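Local coordinates for branched-chain alpha-ketoacid decarboxylase (Lactococcus lactis, PDB 2VBF), which probably decarboxylates branched-chain and aromatic alpha-keto acids to aldehydes, using thiamine diphosphate and a magnesium ion in each subunit, at residues D452-Q456 against I498-Y503; I477-T483 against L549-A554. All coordinates share one frame; numbering follows the deposited sequence.

Contact 1 of 2, residues D452-Q456 against I498-Y503; sequences DGSLQ and IPMWNY. With MG (magnesium ion), chain E; TPP (thiamine diphosphate), chain F.
The amide of Gln456 lies flat over one face of the Trp501 indole, the two planes only 10° apart. CD sits over the rim of the ring system, 3.5 Å from Trp501 CE2, while CG makes a CH-pi contact 3.6 Å from the centroid of the six-membered ring. With its chain extended beyond CG, Gln456 lays NE2 over the five-membered ring, where it meets two acceptors, both close to the amide plane: the carbonyl O of Pro499 at 2.8 Å and Tyr503 OH at 3.0 Å. Both N-H groups are thus spent, and the rotation of the amide is fixed. Water 3 joins Gln456 OE1 to Trp501 NE1. Were this indole cut back to an alanine, the Gln456 amide would probably lose its stacking surface and water 3 one of its mates. Helix 452-458, which Gln456 belongs to, begins with the GDG motif of thiamine diphosphate enzymes, here continuing as GDGS. Asp452 OD1 binds magnesium at 2.0 Å, and the N-H groups of Gly453 and Ser454 are given to the diphosphate. Tyr503 sets its OH 3.5 Å from Asp452 CB, and water 1 connects that hydroxyl with Asp452 OD2. Ile498, its CG1 between the backbone N and the carbonyl carbon (chi1 68°), reaches with CD1 to 3.5 Å from Gly453 CA, where a side chain would run into the diphosphate.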
loop_
_atom_site.group_PDB
_atom_site.type_symbol
_atom_site.label_atom_id
_atom_site.label_comp_id
_atom_site.label_asym_id
_atom_site.label_seq_id
_atom_site.Cartn_x
_atom_site.Cartn_y
_atom_site.Cartn_z
ATOM N N ASP A 452 11.523 -12.098 8.765
ATOM C CA ASP A 452 12.334 -11.122 8.060
ATOM C C ASP A 452 11.673 -10.579 6.784
ATOM O O ASP A 452 11.626 -9.368 6.575
ATOM C CB ASP A 452 13.741 -11.681 7.753
ATOM C CG ASP A 452 13.749 -13.065 7.074
ATOM O OD1 ASP A 452 12.735 -13.798 6.991
ATOM O OD2 ASP A 452 14.845 -13.445 6.626
ATOM N N GLY A 453 11.120 -11.466 5.974
ATOM C CA GLY A 453 10.526 -11.074 4.705
ATOM C C GLY A 453 9.310 -10.198 4.897
ATOM O O GLY A 453 9.091 -9.270 4.124
ATOM N N SER A 454 8.522 -10.505 5.934
ATOM C CA SER A 454 7.291 -9.766 6.243
ATOM C C SER A 454 7.577 -8.426 6.887
ATOM O O SER A 454 6.919 -7.424 6.576
ATOM C CB SER A 454 6.396 -10.601 7.156
ATOM O OG SER A 454 5.936 -11.772 6.499
ATOM N N LEU A 455 8.559 -8.382 7.792
ATOM C CA LEU A 455 8.969 -7.100 8.401
ATOM C C LEU A 455 9.344 -6.057 7.347
ATOM O O LEU A 455 9.060 -4.890 7.512
ATOM C CB LEU A 455 10.142 -7.286 9.371
ATOM C CG LEU A 455 10.664 -5.982 10.001
ATOM C CD1 LEU A 455 9.630 -5.343 10.951
ATOM C CD2 LEU A 455 11.994 -6.222 10.732
ATOM N N GLN A 456 9.957 -6.499 6.249
ATOM C CA GLN A 456 10.419 -5.583 5.226
ATOM C C GLN A 456 9.266 -4.794 4.562
ATOM O O GLN A 456 9.482 -3.708 4.035
ATOM C CB GLN A 456 11.243 -6.328 4.182
ATOM C CG GLN A 456 12.567 -6.887 4.732
ATOM C CD GLN A 456 13.619 -7.141 3.665
ATOM O OE1 GLN A 456 13.460 -6.741 2.519
ATOM N NE2 GLN A 456 14.725 -7.797 4.055
ATOM N N ILE A 498 15.683 -12.641 -0.093
ATOM C CA ILE A 498 15.515 -11.203 0.118
ATOM C C ILE A 498 16.842 -10.573 0.537
ATOM O O ILE A 498 17.734 -11.276 1.036
ATOM C CB ILE A 498 14.454 -10.904 1.205
ATOM C CG1 ILE A 498 14.942 -11.352 2.598
ATOM C CG2 ILE A 498 13.133 -11.574 0.830
ATOM C CD1 ILE A 498 13.873 -11.305 3.702
ATOM N N PRO A 499 16.991 -9.262 0.337
ATOM C CA PRO A 499 18.197 -8.593 0.839
ATOM C C PRO A 499 18.276 -8.707 2.367
ATOM O O PRO A 499 17.276 -8.460 3.043
ATOM C CB PRO A 499 18.014 -7.139 0.368
ATOM C CG PRO A 499 16.993 -7.205 -0.720
ATOM C CD PRO A 499 16.089 -8.308 -0.332
ATOM N N MET A 500 19.414 -9.130 2.926
ATOM C CA MET A 500 19.483 -9.261 4.382
ATOM C C MET A 500 19.855 -7.932 5.032
ATOM O O MET A 500 20.953 -7.391 4.838
ATOM C CB MET A 500 20.436 -10.376 4.864
ATOM C CG MET A 500 20.246 -10.703 6.392
ATOM S SD MET A 500 21.320 -12.017 6.982
ATOM C CE MET A 500 20.521 -13.406 6.185
ATOM N N TRP A 501 18.929 -7.413 5.813
ATOM C CA TRP A 501 19.193 -6.257 6.646
ATOM C C TRP A 501 19.849 -6.685 7.959
ATOM O O TRP A 501 19.784 -7.851 8.347
ATOM C CB TRP A 501 17.904 -5.517 6.974
ATOM C CG TRP A 501 17.085 -5.095 5.806
ATOM C CD1 TRP A 501 17.437 -5.120 4.489
ATOM C CD2 TRP A 501 15.767 -4.557 5.865
ATOM N NE1 TRP A 501 16.405 -4.633 3.716
ATOM C CE2 TRP A 501 15.367 -4.283 4.540
ATOM C CE3 TRP A 501 14.882 -4.290 6.911
ATOM C CZ2 TRP A 501 14.110 -3.744 4.232
ATOM C CZ3 TRP A 501 13.635 -3.752 6.605
ATOM C CH2 TRP A 501 13.265 -3.488 5.274
ATOM N N ASN A 502 20.453 -5.717 8.639
ATOM C CA ASN A 502 20.915 -5.892 10.018
ATOM C C ASN A 502 19.767 -5.571 10.961
ATOM O O ASN A 502 19.687 -4.473 11.509
ATOM C CB ASN A 502 22.140 -5.008 10.281
ATOM C CG ASN A 502 23.305 -5.357 9.371
ATOM O OD1 ASN A 502 23.724 -6.513 9.306
ATOM N ND2 ASN A 502 23.814 -4.373 8.650
ATOM N N TYR A 503 18.881 -6.552 11.132
ATOM C CA TYR A 503 17.575 -6.340 11.797
ATOM C C TYR A 503 17.726 -5.783 13.208
ATOM O O TYR A 503 16.980 -4.911 13.599
ATOM C CB TYR A 503 16.739 -7.631 11.784
ATOM C CG TYR A 503 16.492 -8.100 10.366
ATOM C CD1 TYR A 503 15.621 -7.406 9.531
ATOM C CD2 TYR A 503 17.164 -9.197 9.850
ATOM C CE1 TYR A 503 15.422 -7.806 8.206
ATOM C CE2 TYR A 503 16.982 -9.605 8.545
ATOM C CZ TYR A 503 16.104 -8.894 7.714
ATOM O OH TYR A 503 15.938 -9.294 6.409
HETATM MG MG MG E . 11.810 -15.502 6.626
HETATM N "N1'" TPP F . 2.412 -10.335 -0.373
HETATM C "C2'" TPP F . 1.490 -10.046 0.600
HETATM C CM2 TPP F . 1.084 -8.615 0.816
HETATM N "N3'" TPP F . 0.953 -11.068 1.342
HETATM C "C4'" TPP F . 1.323 -12.377 1.120
HETATM N "N4'" TPP F . 0.769 -13.321 1.844
HETATM C "C5'" TPP F . 2.282 -12.679 0.147
HETATM C "C6'" TPP F . 2.825 -11.646 -0.606
HETATM C "C7'" TPP F . 2.738 -14.100 -0.100
HETATM N N3 TPP F . 3.494 -14.643 1.024
HETATM C C2 TPP F . 3.001 -15.439 2.043
HETATM S S1 TPP F . 4.070 -15.911 3.160
HETATM C C5 TPP F . 5.247 -15.139 2.355
HETATM C C4 TPP F . 4.832 -14.480 1.197
HETATM C CM4 TPP F . 5.727 -13.699 0.274
HETATM C C6 TPP F . 6.655 -15.224 2.909
HETATM C C7 TPP F . 6.820 -14.665 4.315
HETATM O O7 TPP F . 8.183 -14.808 4.633
HETATM P PA TPP F . 8.746 -14.494 6.092
HETATM O O1A TPP F . 8.052 -13.297 6.703
HETATM O O2A TPP F . 10.245 -14.288 5.971
HETATM O O3A TPP F . 8.293 -15.798 6.933
HETATM P PB TPP F . 9.102 -17.193 7.127
HETATM O O1B TPP F . 8.209 -18.267 6.574
HETATM O O2B TPP F . 9.247 -17.362 8.613
HETATM O O3B TPP F . 10.440 -17.131 6.444
HETATM O O HOH W 1 16.819 -11.572 5.992
HETATM O O HOH W 2 11.187 -15.410 8.648
HETATM O O HOH W 3 15.097 -4.967 1.088
#

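Contact 2 of 2, residues I477-T483 against L549-A554; sequences INNDGYT and LEKEDA. With MG (magnesium ion), chain E; TPP (thiamine diphosphate), chain F.
Water 4 is gripped by three groups from both segments: it accepts from Asn479 ND2 and donates to the carbonyls of Glu550 and of Asp553, the last at 2.6 Å between the water and Asp553 O. Asn479 faces two ways. Its OD1 binds magnesium at 2.1 Å, while ND2 gives hydrogen bonds to water 4 and to diphosphate O3B, with a weaker one to O2B. CG stands between the backbone N and the carbonyl carbon (chi1 53°), turning the amide to the metal and leaving CB against the carbonyls of Leu549 and Glu550. Thr483 also works on two fronts: its backbone N bonds O3B of the cofactor, its OG1 donates to Lys551 O at 2.8 Å, and its CG2 rests 3.5 Å from Asp553 O. Lys551 bends at chi3 (62°) to run alongside Asp480, both side chains pointing the same way, and its NZ forms a salt bridge 3.0 Å from Asp480 OD2, which it meets from above the carboxylate plane. Asp480 N is held by Asn478 OD1 in an Asx turn, and the ND2 of Asn478 reaches Glu546. Where the strands end, Leu549 N donates to Asn478 O, and Leu549 O takes a CA-H contact from Asn479 at 3.1 Å between CA and O. Gly481 lends its carbonyl to the metal at backbone angles that call for glycine. The type I turn of Glu550 to Asp553 thus backs the NDG end of the cofactor-binding motif of thiamine diphosphate enzymes, whose asparagine and glycine carbonyl supply, with Asp452, the protein ligands of the magnesium, its other ligands being two diphosphate oxygens and water 2.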
loop_
_atom_site.group_PDB
_atom_site.type_symbol
_atom_site.label_atom_id
_atom_site.label_comp_id
_atom_site.label_asym_id
_atom_site.label_seq_id
_atom_site.Cartn_x
_atom_site.Cartn_y
_atom_site.Cartn_z
ATOM N N ILE A 477 12.192 -13.154 12.963
ATOM C CA ILE A 477 12.759 -14.435 12.557
ATOM C C ILE A 477 13.597 -14.269 11.289
ATOM O O ILE A 477 13.087 -14.244 10.186
ATOM C CB ILE A 477 11.706 -15.532 12.383
ATOM C CG1 ILE A 477 10.917 -15.705 13.690
ATOM C CG2 ILE A 477 12.368 -16.827 11.964
ATOM C CD1 ILE A 477 9.894 -16.808 13.666
ATOM N N ASN A 478 14.906 -14.149 11.481
ATOM C CA ASN A 478 15.812 -14.042 10.362
ATOM C C ASN A 478 16.204 -15.450 9.926
ATOM O O ASN A 478 17.084 -16.076 10.535
ATOM C CB ASN A 478 17.036 -13.211 10.745
ATOM C CG ASN A 478 18.069 -13.163 9.637
ATOM O OD1 ASN A 478 17.932 -13.837 8.611
ATOM N ND2 ASN A 478 19.113 -12.379 9.840
ATOM N N ASN A 479 15.542 -15.947 8.884
ATOM C CA ASN A 479 15.895 -17.224 8.259
ATOM C C ASN A 479 16.304 -17.035 6.789
ATOM O O ASN A 479 16.147 -17.942 5.969
ATOM C CB ASN A 479 14.799 -18.277 8.425
ATOM C CG ASN A 479 13.465 -17.781 7.968
ATOM O OD1 ASN A 479 13.400 -16.788 7.255
ATOM N ND2 ASN A 479 12.401 -18.429 8.396
ATOM N N ASP A 480 16.838 -15.857 6.487
ATOM C CA ASP A 480 17.420 -15.572 5.184
ATOM C C ASP A 480 16.402 -15.769 4.050
ATOM O O ASP A 480 16.708 -16.409 3.034
ATOM C CB ASP A 480 18.658 -16.461 4.982
ATOM C CG ASP A 480 19.530 -16.022 3.813
ATOM O OD1 ASP A 480 19.510 -14.816 3.439
ATOM O OD2 ASP A 480 20.228 -16.906 3.275
ATOM N N GLY A 481 15.210 -15.177 4.210
ATOM C CA GLY A 481 14.174 -15.169 3.158
ATOM C C GLY A 481 12.812 -15.755 3.518
ATOM O O GLY A 481 12.444 -15.830 4.700
ATOM N N TYR A 482 12.092 -16.203 2.487
ATOM C CA TYR A 482 10.683 -16.592 2.599
ATOM C C TYR A 482 10.568 -18.099 2.777
ATOM O O TYR A 482 10.347 -18.846 1.808
ATOM C CB TYR A 482 9.871 -16.191 1.357
ATOM C CG TYR A 482 9.829 -14.728 0.930
ATOM C CD1 TYR A 482 9.717 -13.683 1.843
ATOM C CD2 TYR A 482 9.842 -14.407 -0.422
ATOM C CE1 TYR A 482 9.607 -12.357 1.410
ATOM C CE2 TYR A 482 9.749 -13.088 -0.863
ATOM C CZ TYR A 482 9.647 -12.062 0.057
ATOM O OH TYR A 482 9.557 -10.750 -0.364
ATOM N N THR A 483 10.715 -18.564 4.011
ATOM C CA THR A 483 10.746 -20.004 4.284
ATOM C C THR A 483 9.411 -20.675 3.991
ATOM O O THR A 483 9.381 -21.749 3.412
ATOM C CB THR A 483 11.247 -20.294 5.718
ATOM O OG1 THR A 483 12.666 -20.089 5.763
ATOM C CG2 THR A 483 10.932 -21.733 6.143
ATOM N N LEU A 549 17.566 -18.371 12.465
ATOM C CA LEU A 549 17.154 -19.740 12.204
ATOM C C LEU A 549 17.479 -20.115 10.762
ATOM O O LEU A 549 17.646 -19.240 9.909
ATOM C CB LEU A 549 15.658 -19.914 12.489
ATOM C CG LEU A 549 15.333 -20.008 13.990
ATOM C CD1 LEU A 549 14.866 -18.663 14.542
ATOM C CD2 LEU A 549 14.327 -21.110 14.282
ATOM N N GLU A 550 17.589 -21.414 10.495
ATOM C CA GLU A 550 17.968 -21.885 9.165
ATOM C C GLU A 550 16.810 -21.746 8.184
ATOM O O GLU A 550 15.653 -21.949 8.539
ATOM C CB GLU A 550 18.439 -23.342 9.213
ATOM C CG GLU A 550 19.652 -23.579 10.107
ATOM C CD GLU A 550 20.896 -22.844 9.633
ATOM O OE1 GLU A 550 21.073 -22.681 8.406
ATOM O OE2 GLU A 550 21.708 -22.430 10.493
ATOM N N LYS A 551 17.126 -21.400 6.941
ATOM C CA LYS A 551 16.093 -21.228 5.921
ATOM C C LYS A 551 15.300 -22.510 5.641
ATOM O O LYS A 551 14.126 -22.450 5.268
ATOM C CB LYS A 551 16.706 -20.681 4.629
ATOM C CG LYS A 551 17.583 -21.620 3.851
ATOM C CD LYS A 551 18.031 -20.985 2.527
ATOM C CE LYS A 551 18.862 -19.737 2.772
ATOM N NZ LYS A 551 19.385 -19.148 1.525
ATOM N N GLU A 552 15.941 -23.663 5.840
ATOM C CA GLU A 552 15.326 -24.971 5.581
ATOM C C GLU A 552 14.437 -25.445 6.725
ATOM O O GLU A 552 13.719 -26.437 6.588
ATOM C CB GLU A 552 16.400 -26.035 5.346
ATOM C CG GLU A 552 17.327 -25.735 4.177
ATOM C CD GLU A 552 18.546 -24.897 4.540
ATOM O OE1 GLU A 552 18.705 -24.482 5.714
ATOM O OE2 GLU A 552 19.357 -24.656 3.625
ATOM N N ASP A 553 14.492 -24.741 7.851
ATOM C CA ASP A 553 13.782 -25.146 9.062
ATOM C C ASP A 553 12.361 -24.579 9.083
ATOM O O ASP A 553 12.161 -23.374 8.967
ATOM C CB ASP A 553 14.570 -24.668 10.277
ATOM C CG ASP A 553 14.042 -25.211 11.598
ATOM O OD1 ASP A 553 13.218 -26.146 11.613
ATOM O OD2 ASP A 553 14.475 -24.664 12.633
ATOM N N ALA A 554 11.386 -25.463 9.223
ATOM C CA ALA A 554 9.981 -25.070 9.340
ATOM C C ALA A 554 9.317 -25.876 10.458
ATOM O O ALA A 554 9.644 -27.049 10.639
ATOM C CB ALA A 554 9.270 -25.316 8.035
HETATM MG MG MG E . 11.810 -15.502 6.626
HETATM N "N1'" TPP F . 2.412 -10.335 -0.373
HETATM C "C2'" TPP F . 1.490 -10.046 0.600
HETATM C CM2 TPP F . 1.084 -8.615 0.816
HETATM N "N3'" TPP F . 0.953 -11.068 1.342
HETATM C "C4'" TPP F . 1.323 -12.377 1.120
HETATM N "N4'" TPP F . 0.769 -13.321 1.844
HETATM C "C5'" TPP F . 2.282 -12.679 0.147
HETATM C "C6'" TPP F . 2.825 -11.646 -0.606
HETATM C "C7'" TPP F . 2.738 -14.100 -0.100
HETATM N N3 TPP F . 3.494 -14.643 1.024
HETATM C C2 TPP F . 3.001 -15.439 2.043
HETATM S S1 TPP F . 4.070 -15.911 3.160
HETATM C C5 TPP F . 5.247 -15.139 2.355
HETATM C C4 TPP F . 4.832 -14.480 1.197
HETATM C CM4 TPP F . 5.727 -13.699 0.274
HETATM C C6 TPP F . 6.655 -15.224 2.909
HETATM C C7 TPP F . 6.820 -14.665 4.315
HETATM O O7 TPP F . 8.183 -14.808 4.633
HETATM P PA TPP F . 8.746 -14.494 6.092
HETATM O O1A TPP F . 8.052 -13.297 6.703
HETATM O O2A TPP F . 10.245 -14.288 5.971
HETATM O O3A TPP F . 8.293 -15.798 6.933
HETATM P PB TPP F . 9.102 -17.193 7.127
HETATM O O1B TPP F . 8.209 -18.267 6.574
HETATM O O2B TPP F . 9.247 -17.362 8.613
HETATM O O3B TPP F . 10.440 -17.131 6.444
HETATM O O HOH W 2 11.187 -15.410 8.648
HETATM O O HOH W 4 13.261 -21.087 9.637
#

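In the fold
Contacts 1 and 2 lie with their centres 11 Å apart in the C-terminal thiamine diphosphate-binding domain. Segments 452-456, 477-483 and 549-554 lie at the ends of neighbouring strands of one parallel six-stranded sheet, 445-451, 473-478 and 542-548; 498-503 comes from the loop between helices 483-488 and 506-509. The segments alternate along the chain: 452-456, 477-483, 498-503, then 549-554. Asp452 joins the contacts directly, its N lying 3.0 Å from Ile477 O and its OD2 3.0 Å from Gly481 N, both probable hydrogen bonds. Water 2, magnesium and the diphosphate belong to both, so the two halves of the cofactor motif meet on one metal ion, each backed by a later part of the chain.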